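Local coordinates for protein (hdlp (histone deacetylase-like protein)) (Aquifex aeolicus, PDB 1C3P) that probably removes acetyl groups from acetylated substrates as a zinc-dependent member of the histone deacetylase family, at residues 29-34 with 304-309; 91-96 with 136-141; 157-162 with 248-253. All blocks are in the same frame, centred on the assembly; numbering follows the deposited sequence.

Contact 1: 29-34 with 304-309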
ATOM      1  N   SER A  29     -12.845   1.113   5.957  1.00 19.22           N
ATOM      2  CA  SER A  29     -14.198   0.958   6.501  1.00 19.63           C
ATOM      3  C   SER A  29     -15.107   0.589   5.337  1.00 21.50           C
ATOM      4  O   SER A  29     -16.047  -0.191   5.483  1.00 18.95           O
ATOM      5  CB  SER A  29     -14.699   2.253   7.172  1.00 24.45           C
ATOM      6  OG  SER A  29     -14.906   3.299   6.228  1.00 28.74           O
ATOM      7  N   LEU A  30     -14.812   1.128   4.162  1.00 19.56           N
ATOM      8  CA  LEU A  30     -15.645   0.812   3.018  1.00 25.97           C
ATOM      9  C   LEU A  30     -15.425  -0.645   2.632  1.00 18.44           C
ATOM     10  O   LEU A  30     -16.372  -1.320   2.264  1.00 25.05           O
ATOM     11  CB  LEU A  30     -15.326   1.733   1.836  1.00 22.90           C
ATOM     12  CG  LEU A  30     -16.150   1.566   0.543  1.00 26.62           C
ATOM     13  CD1 LEU A  30     -15.841   0.244  -0.105  1.00 38.27           C
ATOM     14  CD2 LEU A  30     -17.644   1.670   0.855  1.00 25.71           C
ATOM     15  N   LEU A  31     -14.179  -1.121   2.715  1.00 19.65           N
ATOM     16  CA  LEU A  31     -13.876  -2.511   2.361  1.00 20.47           C
ATOM     17  C   LEU A  31     -14.662  -3.434   3.291  1.00 23.85           C
ATOM     18  O   LEU A  31     -15.282  -4.395   2.848  1.00 21.24           O
ATOM     19  CB  LEU A  31     -12.382  -2.822   2.528  1.00 20.60           C
ATOM     20  CG  LEU A  31     -11.656  -3.844   1.626  1.00 39.80           C
ATOM     21  CD1 LEU A  31     -10.518  -4.530   2.425  1.00 23.99           C
ATOM     22  CD2 LEU A  31     -12.595  -4.893   1.115  1.00 28.48           C
ATOM     23  N   LEU A  32     -14.617  -3.144   4.583  1.00 23.91           N
ATOM     24  CA  LEU A  32     -15.323  -3.964   5.553  1.00 24.82           C
ATOM     25  C   LEU A  32     -16.812  -4.004   5.262  1.00 19.56           C
ATOM     26  O   LEU A  32     -17.399  -5.077   5.256  1.00 20.71           O
ATOM     27  CB  LEU A  32     -15.090  -3.454   6.982  1.00 24.81           C
ATOM     28  CG  LEU A  32     -13.715  -3.684   7.622  1.00 27.00           C
ATOM     29  CD1 LEU A  32     -13.721  -3.180   9.066  1.00 27.13           C
ATOM     30  CD2 LEU A  32     -13.392  -5.166   7.613  1.00 34.49           C
ATOM     31  N   ARG A  33     -17.415  -2.840   5.023  1.00 23.25           N
ATOM     32  CA  ARG A  33     -18.844  -2.799   4.740  1.00 24.33           C
ATOM     33  C   ARG A  33     -19.155  -3.506   3.433  1.00 30.33           C
ATOM     34  O   ARG A  33     -20.196  -4.141   3.296  1.00 25.45           O
ATOM     35  CB  ARG A  33     -19.348  -1.350   4.699  1.00 23.46           C
ATOM     36  CG  ARG A  33     -19.290  -0.653   6.067  1.00 26.94           C
ATOM     37  CD  ARG A  33     -20.105   0.635   6.109  1.00 42.13           C
ATOM     38  NE  ARG A  33     -19.619   1.632   5.163  1.00 59.06           N
ATOM     39  CZ  ARG A  33     -20.144   2.845   5.018  1.00 60.87           C
ATOM     40  NH1 ARG A  33     -21.176   3.217   5.761  1.00 65.33           N
ATOM     41  NH2 ARG A  33     -19.629   3.693   4.135  1.00 56.24           N
ATOM     42  N   PHE A  34     -18.236  -3.412   2.477  1.00 24.98           N
ATOM     43  CA  PHE A  34     -18.417  -4.043   1.185  1.00 27.09           C
ATOM     44  C   PHE A  34     -18.327  -5.568   1.295  1.00 23.93           C
ATOM     45  O   PHE A  34     -19.179  -6.294   0.775  1.00 21.71           O
ATOM     46  CB  PHE A  34     -17.359  -3.532   0.202  1.00 24.88           C
ATOM     47  CG  PHE A  34     -17.579  -3.986  -1.203  1.00 20.46           C
ATOM     48  CD1 PHE A  34     -18.592  -3.429  -1.969  1.00 18.74           C
ATOM     49  CD2 PHE A  34     -16.792  -4.999  -1.757  1.00 20.19           C
ATOM     50  CE1 PHE A  34     -18.824  -3.873  -3.287  1.00 23.04           C
ATOM     51  CE2 PHE A  34     -17.008  -5.452  -3.063  1.00 25.08           C
ATOM     52  CZ  PHE A  34     -18.032  -4.883  -3.832  1.00 23.31           C
ATOM     53  N   ARG A 304     -13.528  -3.386  -5.054  1.00 20.12           N
ATOM     54  CA  ARG A 304     -13.556  -4.622  -5.810  1.00 18.04           C
ATOM     55  C   ARG A 304     -12.205  -5.321  -5.844  1.00 21.00           C
ATOM     56  O   ARG A 304     -12.131  -6.544  -5.723  1.00 19.45           O
ATOM     57  CB  ARG A 304     -14.039  -4.372  -7.258  1.00 21.09           C
ATOM     58  CG  ARG A 304     -15.473  -3.819  -7.421  1.00 24.34           C
ATOM     59  CD  ARG A 304     -15.875  -3.839  -8.916  1.00 27.09           C
ATOM     60  NE  ARG A 304     -14.814  -3.268  -9.731  1.00 45.73           N
ATOM     61  CZ  ARG A 304     -14.595  -3.538 -11.014  1.00 39.82           C
ATOM     62  NH1 ARG A 304     -15.370  -4.392 -11.686  1.00 28.40           N
ATOM     63  NH2 ARG A 304     -13.568  -2.966 -11.623  1.00 41.77           N
ATOM     64  N   ALA A 305     -11.132  -4.548  -5.995  1.00 19.93           N
ATOM     65  CA  ALA A 305      -9.802  -5.139  -6.080  1.00 18.70           C
ATOM     66  C   ALA A 305      -9.355  -5.810  -4.797  1.00 16.46           C
ATOM     67  O   ALA A 305      -8.848  -6.932  -4.826  1.00 19.49           O
ATOM     68  CB  ALA A 305      -8.767  -4.066  -6.530  1.00 18.26           C
ATOM     69  N   TRP A 306      -9.522  -5.140  -3.661  1.00 21.92           N
ATOM     70  CA  TRP A 306      -9.129  -5.779  -2.419  1.00 18.99           C
ATOM     71  C   TRP A 306     -10.050  -6.946  -2.130  1.00 20.26           C
ATOM     72  O   TRP A 306      -9.662  -7.888  -1.444  1.00 21.20           O
ATOM     73  CB  TRP A 306      -9.124  -4.797  -1.249  1.00 17.96           C
ATOM     74  CG  TRP A 306      -7.865  -3.963  -1.206  1.00 21.34           C
ATOM     75  CD1 TRP A 306      -6.678  -4.243  -1.815  1.00 19.88           C
ATOM     76  CD2 TRP A 306      -7.659  -2.760  -0.461  1.00 16.55           C
ATOM     77  NE1 TRP A 306      -5.741  -3.288  -1.495  1.00 15.95           N
ATOM     78  CE2 TRP A 306      -6.318  -2.367  -0.664  1.00 19.37           C
ATOM     79  CE3 TRP A 306      -8.479  -1.974   0.363  1.00 17.80           C
ATOM     80  CZ2 TRP A 306      -5.778  -1.218  -0.072  1.00 24.85           C
ATOM     81  CZ3 TRP A 306      -7.945  -0.834   0.950  1.00 29.69           C
ATOM     82  CH2 TRP A 306      -6.601  -0.468   0.728  1.00 17.04           C
ATOM     83  N   THR A 307     -11.271  -6.891  -2.644  1.00 18.60           N
ATOM     84  CA  THR A 307     -12.180  -8.007  -2.424  1.00 16.88           C
ATOM     85  C   THR A 307     -11.589  -9.227  -3.132  1.00 17.47           C
ATOM     86  O   THR A 307     -11.623 -10.328  -2.590  1.00 18.94           O
ATOM     87  CB  THR A 307     -13.611  -7.673  -2.921  1.00 22.05           C
ATOM     88  OG1 THR A 307     -14.208  -6.741  -2.008  1.00 21.58           O
ATOM     89  CG2 THR A 307     -14.476  -8.929  -3.002  1.00 24.86           C
ATOM     90  N   LEU A 308     -11.028  -9.041  -4.328  1.00 19.97           N
ATOM     91  CA  LEU A 308     -10.400 -10.166  -5.026  1.00 22.54           C
ATOM     92  C   LEU A 308      -9.269 -10.743  -4.166  1.00 22.98           C
ATOM     93  O   LEU A 308      -9.091 -11.967  -4.065  1.00 22.27           O
ATOM     94  CB  LEU A 308      -9.841  -9.734  -6.391  1.00 21.13           C
ATOM     95  CG  LEU A 308     -10.856  -9.315  -7.458  1.00 22.82           C
ATOM     96  CD1 LEU A 308     -10.146  -9.022  -8.799  1.00 25.01           C
ATOM     97  CD2 LEU A 308     -11.874 -10.452  -7.630  1.00 29.09           C
ATOM     98  N   ILE A 309      -8.497  -9.860  -3.541  1.00 22.54           N
ATOM     99  CA  ILE A 309      -7.405 -10.309  -2.690  1.00 17.09           C
ATOM    100  C   ILE A 309      -7.957 -11.096  -1.506  1.00 20.84           C
ATOM    101  O   ILE A 309      -7.424 -12.147  -1.148  1.00 25.20           O
ATOM    102  CB  ILE A 309      -6.594  -9.129  -2.117  1.00 18.12           C
ATOM    103  CG1 ILE A 309      -5.930  -8.340  -3.247  1.00 18.26           C
ATOM    104  CG2 ILE A 309      -5.555  -9.654  -1.140  1.00 24.16           C
ATOM    105  CD1 ILE A 309      -4.937  -9.154  -4.052  1.00 26.57           C
TER
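A chi1 of -172° sets Phe34 CG across from the backbone N and carries the ring from helix 28-37 over to helix 299-314, where Thr307 turns its hydroxyl to meet it: OG1 lies beside the backbone N (chi1 -73°), while the methyl CG2 sits beside the carbonyl carbon. The oxygen comes to the rim of the ring, in its plane, with Phe34 CD2 3.1 Å and Phe34 CE2 3.3 Å from Thr307 OG1. The slightly positive ring edge probably suits the oxygen. No hydrogen bond crosses between the two segments, and the hydroxyl finds its partner one turn back in its own helix, at the carbonyl O of Ala303.

Leu31, one turn before Phe34, makes the second half of the contact. Its branch is set against the start of the Trp306 side chain, the two crossing at about a right angle. Leu31 CD1 is 3.9 Å from Trp306 CE3, on the benzo part of the indole, and Leu31 CG is equally close to Trp306 CB. The other methyl, Leu31 CD2, reaches Thr307 OG1 at 4.0 Å.

Backbones stay well apart, the local axes approaching to 10.1 Å at a crossing angle of -64°, so these few buried side chains bridge the helices. Trp306 runs on inward, its NE1 bonded to Leu255 O and its ring edge-to-face with Phe124. Around the pair, helix 324-332 covers Leu30 and Phe34, while helix 272-286 packs against Arg304, Leu308 and Ile309 of helix 299-314.

Contact 2: 91-96 with 136-141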
ATOM      1  N   TYR A  91      -1.413  21.347   2.325  1.00 23.38           N
ATOM      2  CA  TYR A  91      -2.473  20.579   1.665  1.00 28.48           C
ATOM      3  C   TYR A  91      -2.182  19.076   1.685  1.00 23.59           C
ATOM      4  O   TYR A  91      -3.067  18.244   1.861  1.00 22.64           O
ATOM      5  CB  TYR A  91      -2.588  20.988   0.201  1.00 29.88           C
ATOM      6  CG  TYR A  91      -3.469  20.047  -0.604  1.00 33.88           C
ATOM      7  CD1 TYR A  91      -4.858  20.073  -0.475  1.00 39.69           C
ATOM      8  CD2 TYR A  91      -2.907  19.120  -1.487  1.00 40.63           C
ATOM      9  CE1 TYR A  91      -5.668  19.205  -1.211  1.00 31.76           C
ATOM     10  CE2 TYR A  91      -3.705  18.246  -2.227  1.00 37.07           C
ATOM     11  CZ  TYR A  91      -5.083  18.298  -2.085  1.00 36.22           C
ATOM     12  OH  TYR A  91      -5.873  17.450  -2.827  1.00 44.71           O
ATOM     13  N   GLU A  92      -0.921  18.751   1.473  1.00 23.09           N
ATOM     14  CA  GLU A  92      -0.470  17.372   1.410  1.00 26.61           C
ATOM     15  C   GLU A  92      -0.624  16.554   2.698  1.00 25.78           C
ATOM     16  O   GLU A  92      -1.270  15.495   2.697  1.00 24.95           O
ATOM     17  CB  GLU A  92       0.982  17.393   0.927  1.00 32.57           C
ATOM     18  CG  GLU A  92       1.717  16.082   0.936  1.00 41.38           C
ATOM     19  CD  GLU A  92       3.043  16.188   0.202  1.00 49.02           C
ATOM     20  OE1 GLU A  92       4.012  15.494   0.608  1.00 45.51           O
ATOM     21  OE2 GLU A  92       3.101  16.955  -0.792  1.00 38.16           O
ATOM     22  N   ASN A  93      -0.038  17.044   3.790  1.00 21.41           N
ATOM     23  CA  ASN A  93      -0.091  16.363   5.086  1.00 21.14           C
ATOM     24  C   ASN A  93      -0.726  17.338   6.078  1.00 22.25           C
ATOM     25  O   ASN A  93      -0.074  17.840   6.993  1.00 20.29           O
ATOM     26  CB  ASN A  93       1.333  16.012   5.507  1.00 17.27           C
ATOM     27  CG  ASN A  93       2.112  15.365   4.381  1.00 15.34           C
ATOM     28  OD1 ASN A  93       1.724  14.308   3.864  1.00 20.33           O
ATOM     29  ND2 ASN A  93       3.209  16.002   3.974  1.00 20.49           N
ATOM     30  N   PRO A  94      -2.041  17.564   5.936  1.00 25.45           N
ATOM     31  CA  PRO A  94      -2.840  18.478   6.757  1.00 23.05           C
ATOM     32  C   PRO A  94      -3.044  18.062   8.192  1.00 26.51           C
ATOM     33  O   PRO A  94      -2.822  16.922   8.554  1.00 17.36           O
ATOM     34  CB  PRO A  94      -4.186  18.503   6.029  1.00 28.71           C
ATOM     35  CG  PRO A  94      -3.870  17.959   4.647  1.00 40.02           C
ATOM     36  CD  PRO A  94      -2.928  16.859   4.996  1.00 23.03           C
ATOM     37  N   VAL A  95      -3.480  19.011   9.013  1.00 21.12           N
ATOM     38  CA  VAL A  95      -3.817  18.697  10.389  1.00 17.00           C
ATOM     39  C   VAL A  95      -5.199  18.018  10.337  1.00 17.42           C
ATOM     40  O   VAL A  95      -6.115  18.537   9.703  1.00 23.43           O
ATOM     41  CB  VAL A  95      -3.913  19.987  11.234  1.00 25.15           C
ATOM     42  CG1 VAL A  95      -4.559  19.693  12.586  1.00 27.19           C
ATOM     43  CG2 VAL A  95      -2.518  20.559  11.449  1.00 17.37           C
ATOM     44  N   SER A  96      -5.337  16.846  10.952  1.00 18.84           N
ATOM     45  CA  SER A  96      -6.623  16.132  11.013  1.00 21.77           C
ATOM     46  C   SER A  96      -6.480  14.966  11.995  1.00 29.09           C
ATOM     47  O   SER A  96      -5.369  14.674  12.453  1.00 27.12           O
ATOM     48  CB  SER A  96      -7.030  15.561   9.654  1.00 23.11           C
ATOM     49  OG  SER A  96      -6.439  14.293   9.438  1.00 24.43           O
ATOM     50  N   SER A 136      11.466  11.255  10.528  1.00 18.01           N
ATOM     51  CA  SER A 136      11.098  12.437  11.281  1.00 15.26           C
ATOM     52  C   SER A 136      10.360  13.466  10.452  1.00 15.40           C
ATOM     53  O   SER A 136      10.462  14.660  10.729  1.00 18.77           O
ATOM     54  CB  SER A 136      12.370  13.073  11.862  1.00 18.07           C
ATOM     55  OG  SER A 136      13.146  12.110  12.549  1.00 22.22           O
ATOM     56  N   ARG A 137       9.585  13.031   9.458  1.00 19.71           N
ATOM     57  CA  ARG A 137       8.871  13.986   8.615  1.00 17.29           C
ATOM     58  C   ARG A 137       7.712  13.376   7.819  1.00 16.14           C
ATOM     59  O   ARG A 137       7.837  12.267   7.320  1.00 16.88           O
ATOM     60  CB  ARG A 137       9.871  14.626   7.642  1.00 24.19           C
ATOM     61  CG  ARG A 137       9.257  15.361   6.473  1.00 32.56           C
ATOM     62  CD  ARG A 137      10.350  15.840   5.527  1.00 47.98           C
ATOM     63  NE  ARG A 137      11.062  16.998   6.051  1.00 50.95           N
ATOM     64  CZ  ARG A 137      10.697  18.257   5.831  1.00 50.38           C
ATOM     65  NH1 ARG A 137       9.628  18.522   5.092  1.00 45.26           N
ATOM     66  NH2 ARG A 137      11.399  19.253   6.354  1.00 55.31           N
ATOM     67  N   ALA A 138       6.607  14.114   7.685  1.00 18.07           N
ATOM     68  CA  ALA A 138       5.450  13.631   6.926  1.00 21.48           C
ATOM     69  C   ALA A 138       5.727  13.758   5.424  1.00 21.04           C
ATOM     70  O   ALA A 138       6.541  14.583   5.004  1.00 18.97           O
ATOM     71  CB  ALA A 138       4.175  14.442   7.311  1.00 16.55           C
ATOM     72  N   ASN A 139       5.062  12.946   4.609  1.00 13.83           N
ATOM     73  CA  ASN A 139       5.299  12.998   3.185  1.00 12.92           C
ATOM     74  C   ASN A 139       4.289  12.156   2.415  1.00 20.92           C
ATOM     75  O   ASN A 139       3.940  11.054   2.843  1.00 16.81           O
ATOM     76  CB  ASN A 139       6.734  12.499   2.909  1.00 13.14           C
ATOM     77  CG  ASN A 139       7.073  12.459   1.436  1.00 20.34           C
ATOM     78  OD1 ASN A 139       7.047  13.483   0.750  1.00 19.76           O
ATOM     79  ND2 ASN A 139       7.410  11.269   0.939  1.00 16.36           N
ATOM     80  N   GLY A 140       3.818  12.689   1.289  1.00 19.30           N
ATOM     81  CA  GLY A 140       2.880  11.958   0.449  1.00 21.34           C
ATOM     82  C   GLY A 140       1.616  11.464   1.130  1.00 20.19           C
ATOM     83  O   GLY A 140       1.181  10.334   0.884  1.00 18.77           O
ATOM     84  N   PHE A 141       1.022  12.307   1.971  1.00 15.52           N
ATOM     85  CA  PHE A 141      -0.209  11.974   2.693  1.00 20.71           C
ATOM     86  C   PHE A 141       0.075  11.042   3.854  1.00 14.45           C
ATOM     87  O   PHE A 141      -0.840  10.677   4.573  1.00 16.39           O
ATOM     88  CB  PHE A 141      -1.227  11.229   1.818  1.00 20.03           C
ATOM     89  CG  PHE A 141      -1.552  11.886   0.507  1.00 28.32           C
ATOM     90  CD1 PHE A 141      -2.234  11.154  -0.478  1.00 24.25           C
ATOM     91  CD2 PHE A 141      -1.224  13.212   0.248  1.00 30.11           C
ATOM     92  CE1 PHE A 141      -2.578  11.730  -1.683  1.00 25.94           C
ATOM     93  CE2 PHE A 141      -1.571  13.799  -0.972  1.00 21.64           C
ATOM     94  CZ  PHE A 141      -2.250  13.053  -1.935  1.00 24.44           C
TER
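The loop carrying Gly140 and Phe141 borders the zinc-binding site, metal-free in this model: the Phe141 side chain lies about 7 Å from that of His170, a zinc ligand in another structure of this protein, consistent with the glycine-phenylalanine pair that lines the substrate channel in histone deacetylases. Glu92 and Asn93, in the loop before helix 98-118, hold it by its backbone. Glu92 is extended, and its OE1 accepts Gly140 N at 2.9 Å from above the carboxylate plane, 37° out of it. Asn93 OD1 takes the next N-H, Phe141 N, at 2.8 Å; the donor stands nearly along the C=O axis, although the N-H itself is bent (131°). Asn93 CB and CG press on the methyl of Ala138, both 3.7 Å from its CB. The amide is steadied at its other end, where ND2 donates to Asn87 O and, weakly, to Glu92 OE1. Were Asn93 replaced by an alanine, Phe141 N would probably lose its acceptor and the loop would be freer to shift. Glu92 O lies 3.3 Å from Phe141 CD2, buried with no polar partner. Two side-chain oxygens satisfy successive N-H groups, probably holding the positive-phi backbone of Gly140 and Phe141 in shape.

Contact 3: 157-162 with 248-253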
ATOM      1  N   LYS A 157      13.038  -8.793  16.446  1.00 22.50           N
ATOM      2  CA  LYS A 157      12.719 -10.198  16.711  1.00 21.12           C
ATOM      3  C   LYS A 157      13.854 -11.124  16.258  1.00 22.98           C
ATOM      4  O   LYS A 157      13.820 -12.326  16.521  1.00 27.77           O
ATOM      5  CB  LYS A 157      11.421 -10.623  16.003  1.00 28.95           C
ATOM      6  CG  LYS A 157      10.127 -10.062  16.598  1.00 25.94           C
ATOM      7  CD  LYS A 157       9.933 -10.498  18.039  1.00 35.16           C
ATOM      8  CE  LYS A 157       8.643  -9.924  18.624  1.00 39.24           C
ATOM      9  NZ  LYS A 157       8.512 -10.202  20.088  1.00 40.01           N
ATOM     10  N   GLY A 158      14.849 -10.570  15.574  1.00 26.49           N
ATOM     11  CA  GLY A 158      15.975 -11.377  15.128  1.00 24.82           C
ATOM     12  C   GLY A 158      16.043 -11.709  13.647  1.00 33.13           C
ATOM     13  O   GLY A 158      16.946 -12.425  13.203  1.00 27.21           O
ATOM     14  N   PHE A 159      15.094 -11.219  12.860  1.00 27.47           N
ATOM     15  CA  PHE A 159      15.164 -11.501  11.434  1.00 24.15           C
ATOM     16  C   PHE A 159      16.293 -10.676  10.835  1.00 28.02           C
ATOM     17  O   PHE A 159      16.426  -9.498  11.146  1.00 21.14           O
ATOM     18  CB  PHE A 159      13.837 -11.183  10.745  1.00 27.53           C
ATOM     19  CG  PHE A 159      12.752 -12.178  11.049  1.00 27.26           C
ATOM     20  CD1 PHE A 159      11.969 -12.061  12.196  1.00 28.12           C
ATOM     21  CD2 PHE A 159      12.566 -13.274  10.219  1.00 21.10           C
ATOM     22  CE1 PHE A 159      11.014 -13.038  12.505  1.00 26.24           C
ATOM     23  CE2 PHE A 159      11.620 -14.260  10.513  1.00 26.07           C
ATOM     24  CZ  PHE A 159      10.844 -14.145  11.655  1.00 23.91           C
ATOM     25  N   LYS A 160      17.100 -11.298   9.983  1.00 24.79           N
ATOM     26  CA  LYS A 160      18.238 -10.628   9.359  1.00 24.26           C
ATOM     27  C   LYS A 160      18.163 -10.503   7.843  1.00 21.12           C
ATOM     28  O   LYS A 160      19.059  -9.934   7.210  1.00 22.43           O
ATOM     29  CB  LYS A 160      19.521 -11.362   9.763  1.00 22.86           C
ATOM     30  CG  LYS A 160      19.808 -11.260  11.254  1.00 43.16           C
ATOM     31  CD  LYS A 160      20.822 -12.289  11.755  1.00 54.05           C
ATOM     32  CE  LYS A 160      22.142 -12.252  10.998  1.00 62.87           C
ATOM     33  NZ  LYS A 160      22.002 -12.740   9.595  1.00 68.11           N
ATOM     34  N   ARG A 161      17.107 -11.051   7.254  1.00 19.68           N
ATOM     35  CA  ARG A 161      16.918 -10.966   5.805  1.00 20.84           C
ATOM     36  C   ARG A 161      15.438 -10.741   5.552  1.00 18.98           C
ATOM     37  O   ARG A 161      14.658 -11.684   5.428  1.00 23.57           O
ATOM     38  CB  ARG A 161      17.370 -12.249   5.097  1.00 26.02           C
ATOM     39  CG  ARG A 161      18.871 -12.534   5.176  1.00 28.47           C
ATOM     40  CD  ARG A 161      19.240 -13.706   4.268  1.00 30.38           C
ATOM     41  NE  ARG A 161      18.534 -14.941   4.603  1.00 32.99           N
ATOM     42  CZ  ARG A 161      18.798 -15.713   5.657  1.00 40.49           C
ATOM     43  NH1 ARG A 161      19.769 -15.389   6.502  1.00 31.49           N
ATOM     44  NH2 ARG A 161      18.082 -16.810   5.874  1.00 38.54           N
ATOM     45  N   ILE A 162      15.052  -9.478   5.472  1.00 19.82           N
ATOM     46  CA  ILE A 162      13.647  -9.132   5.275  1.00 17.81           C
ATOM     47  C   ILE A 162      13.448  -8.475   3.914  1.00 14.71           C
ATOM     48  O   ILE A 162      14.176  -7.575   3.555  1.00 17.99           O
ATOM     49  CB  ILE A 162      13.230  -8.170   6.394  1.00 18.33           C
ATOM     50  CG1 ILE A 162      13.472  -8.862   7.737  1.00 18.15           C
ATOM     51  CG2 ILE A 162      11.784  -7.765   6.231  1.00 13.65           C
ATOM     52  CD1 ILE A 162      13.421  -7.958   8.928  1.00 22.52           C
ATOM     53  N   PRO A 248      15.042 -14.201   1.256  1.00 25.02           N
ATOM     54  CA  PRO A 248      14.305 -13.687   2.412  1.00 28.06           C
ATOM     55  C   PRO A 248      13.944 -14.712   3.473  1.00 23.87           C
ATOM     56  O   PRO A 248      13.645 -15.857   3.148  1.00 24.05           O
ATOM     57  CB  PRO A 248      13.040 -13.102   1.772  1.00 28.11           C
ATOM     58  CG  PRO A 248      13.467 -12.817   0.339  1.00 34.57           C
ATOM     59  CD  PRO A 248      14.201 -14.096   0.051  1.00 27.23           C
ATOM     60  N   GLU A 249      13.978 -14.284   4.735  1.00 24.34           N
ATOM     61  CA  GLU A 249      13.570 -15.134   5.851  1.00 25.98           C
ATOM     62  C   GLU A 249      12.087 -14.846   5.970  1.00 26.04           C
ATOM     63  O   GLU A 249      11.299 -15.667   6.449  1.00 26.39           O
ATOM     64  CB  GLU A 249      14.244 -14.720   7.161  1.00 22.07           C
ATOM     65  CG  GLU A 249      15.754 -14.912   7.191  1.00 33.40           C
ATOM     66  CD  GLU A 249      16.351 -14.527   8.527  1.00 29.15           C
ATOM     67  OE1 GLU A 249      16.113 -13.387   8.976  1.00 27.62           O
ATOM     68  OE2 GLU A 249      17.064 -15.361   9.132  1.00 26.19           O
ATOM     69  N   VAL A 250      11.714 -13.652   5.527  1.00 23.83           N
ATOM     70  CA  VAL A 250      10.330 -13.228   5.580  1.00 19.67           C
ATOM     71  C   VAL A 250      10.157 -12.018   4.680  1.00 20.78           C
ATOM     72  O   VAL A 250      11.104 -11.275   4.475  1.00 19.60           O
ATOM     73  CB  VAL A 250       9.917 -12.855   7.034  1.00 20.88           C
ATOM     74  CG1 VAL A 250      10.764 -11.713   7.567  1.00 18.18           C
ATOM     75  CG2 VAL A 250       8.464 -12.478   7.066  1.00 16.71           C
ATOM     76  N   TYR A 251       8.963 -11.837   4.126  1.00 18.75           N
ATOM     77  CA  TYR A 251       8.717 -10.687   3.261  1.00 22.44           C
ATOM     78  C   TYR A 251       7.349 -10.053   3.525  1.00 20.28           C
ATOM     79  O   TYR A 251       6.431 -10.706   4.030  1.00 19.91           O
ATOM     80  CB  TYR A 251       8.821 -11.101   1.775  1.00 16.57           C
ATOM     81  CG  TYR A 251       7.567 -11.733   1.183  1.00 22.36           C
ATOM     82  CD1 TYR A 251       6.553 -10.939   0.641  1.00 18.12           C
ATOM     83  CD2 TYR A 251       7.391 -13.120   1.171  1.00 20.04           C
ATOM     84  CE1 TYR A 251       5.410 -11.499   0.115  1.00 20.40           C
ATOM     85  CE2 TYR A 251       6.226 -13.705   0.634  1.00 16.60           C
ATOM     86  CZ  TYR A 251       5.247 -12.886   0.116  1.00 14.68           C
ATOM     87  OH  TYR A 251       4.075 -13.410  -0.388  1.00 21.79           O
ATOM     88  N   LEU A 252       7.239  -8.760   3.208  1.00 17.90           N
ATOM     89  CA  LEU A 252       5.983  -8.022   3.325  1.00 18.58           C
ATOM     90  C   LEU A 252       5.702  -7.490   1.928  1.00 15.49           C
ATOM     91  O   LEU A 252       6.628  -7.139   1.186  1.00 18.82           O
ATOM     92  CB  LEU A 252       6.083  -6.837   4.304  1.00 17.55           C
ATOM     93  CG  LEU A 252       6.469  -7.191   5.737  1.00 23.36           C
ATOM     94  CD1 LEU A 252       7.979  -7.257   5.837  1.00 27.78           C
ATOM     95  CD2 LEU A 252       5.950  -6.120   6.682  1.00 27.29           C
ATOM     96  N   LEU A 253       4.427  -7.444   1.581  1.00 16.80           N
ATOM     97  CA  LEU A 253       3.967  -7.010   0.261  1.00 17.50           C
ATOM     98  C   LEU A 253       2.899  -5.946   0.434  1.00 20.22           C
ATOM     99  O   LEU A 253       1.944  -6.153   1.181  1.00 18.14           O
ATOM    100  CB  LEU A 253       3.368  -8.225  -0.471  1.00 15.49           C
ATOM    101  CG  LEU A 253       2.555  -8.050  -1.748  1.00 17.75           C
ATOM    102  CD1 LEU A 253       3.473  -7.517  -2.841  1.00 20.85           C
ATOM    103  CD2 LEU A 253       1.960  -9.413  -2.174  1.00 19.05           C
TER
HETATM  104  O   HOH W   1      17.437 -18.092   8.670  1.00 43.64           O
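Glu249 OE1 receives two successive backbone N-H groups, Lys160 N and Arg161 N, both from the same face of the carboxylate plane. The grip sits where strands 162-166 and 250-254 begin, neighbours in the parallel sheet of this alpha/beta, arginase-like fold. Lys160 N arrives on the syn side, at a modelled, doubtfully short 2.5 Å; Arg161 N stands 3.1 Å from OE1, well above the plane. In return Glu249 N donates to Arg161 O at 2.8 Å, nearly straight (172°), and one residue on Ile162 pairs with Val250 in a parallel bridge.

Apolar side chains pack beside it. Val250 CG1, held between its backbone N and carbonyl carbon (chi1 61°), touches Phe159 CD2 at 3.6 Å and Ile162 CG1, while Ile162 CG2 meets Leu252 CD1. Leu154 of helix 146-156 packs against Phe159, Ile162 and Leu252; that helix ends in a Schellman motif at Gly158.

The Arg161 guanidinium lies across the Glu249 side chain, with Glu249 CG over one guanidinium face and 3.3 Å from Arg161 NH2. Its NE is spent on Glu247 O. The salt bridge from Arg161 NH2 to Glu249 OE2 is long and relies on charge alone, the oxygen lying well out of the guanidinium plane; instead a water accepts from Arg161 NH2 at 3.1 Å and donates to Glu249 OE2 at 2.8 Å.

Overall arrangement
Near the N terminus, helix 28-37 supplies the first half of contact 1, whose loop closes only at helix 299-314; the other two contacts are nested inside it. Contact 2 comes first, joining the loop before helix 98-118 to the one after strand 122-125, and is complete before contact 3 opens. Contact 3 then runs from the end of helix 146-156 to strand 250-254, fastening adjacent strands of the parallel sheet. No two contacts touch: their centres are 25 to 29 Å apart. Contact 1 joins two helices, contact 2 braces loops beside the zinc site, and contact 3 lies away from that site.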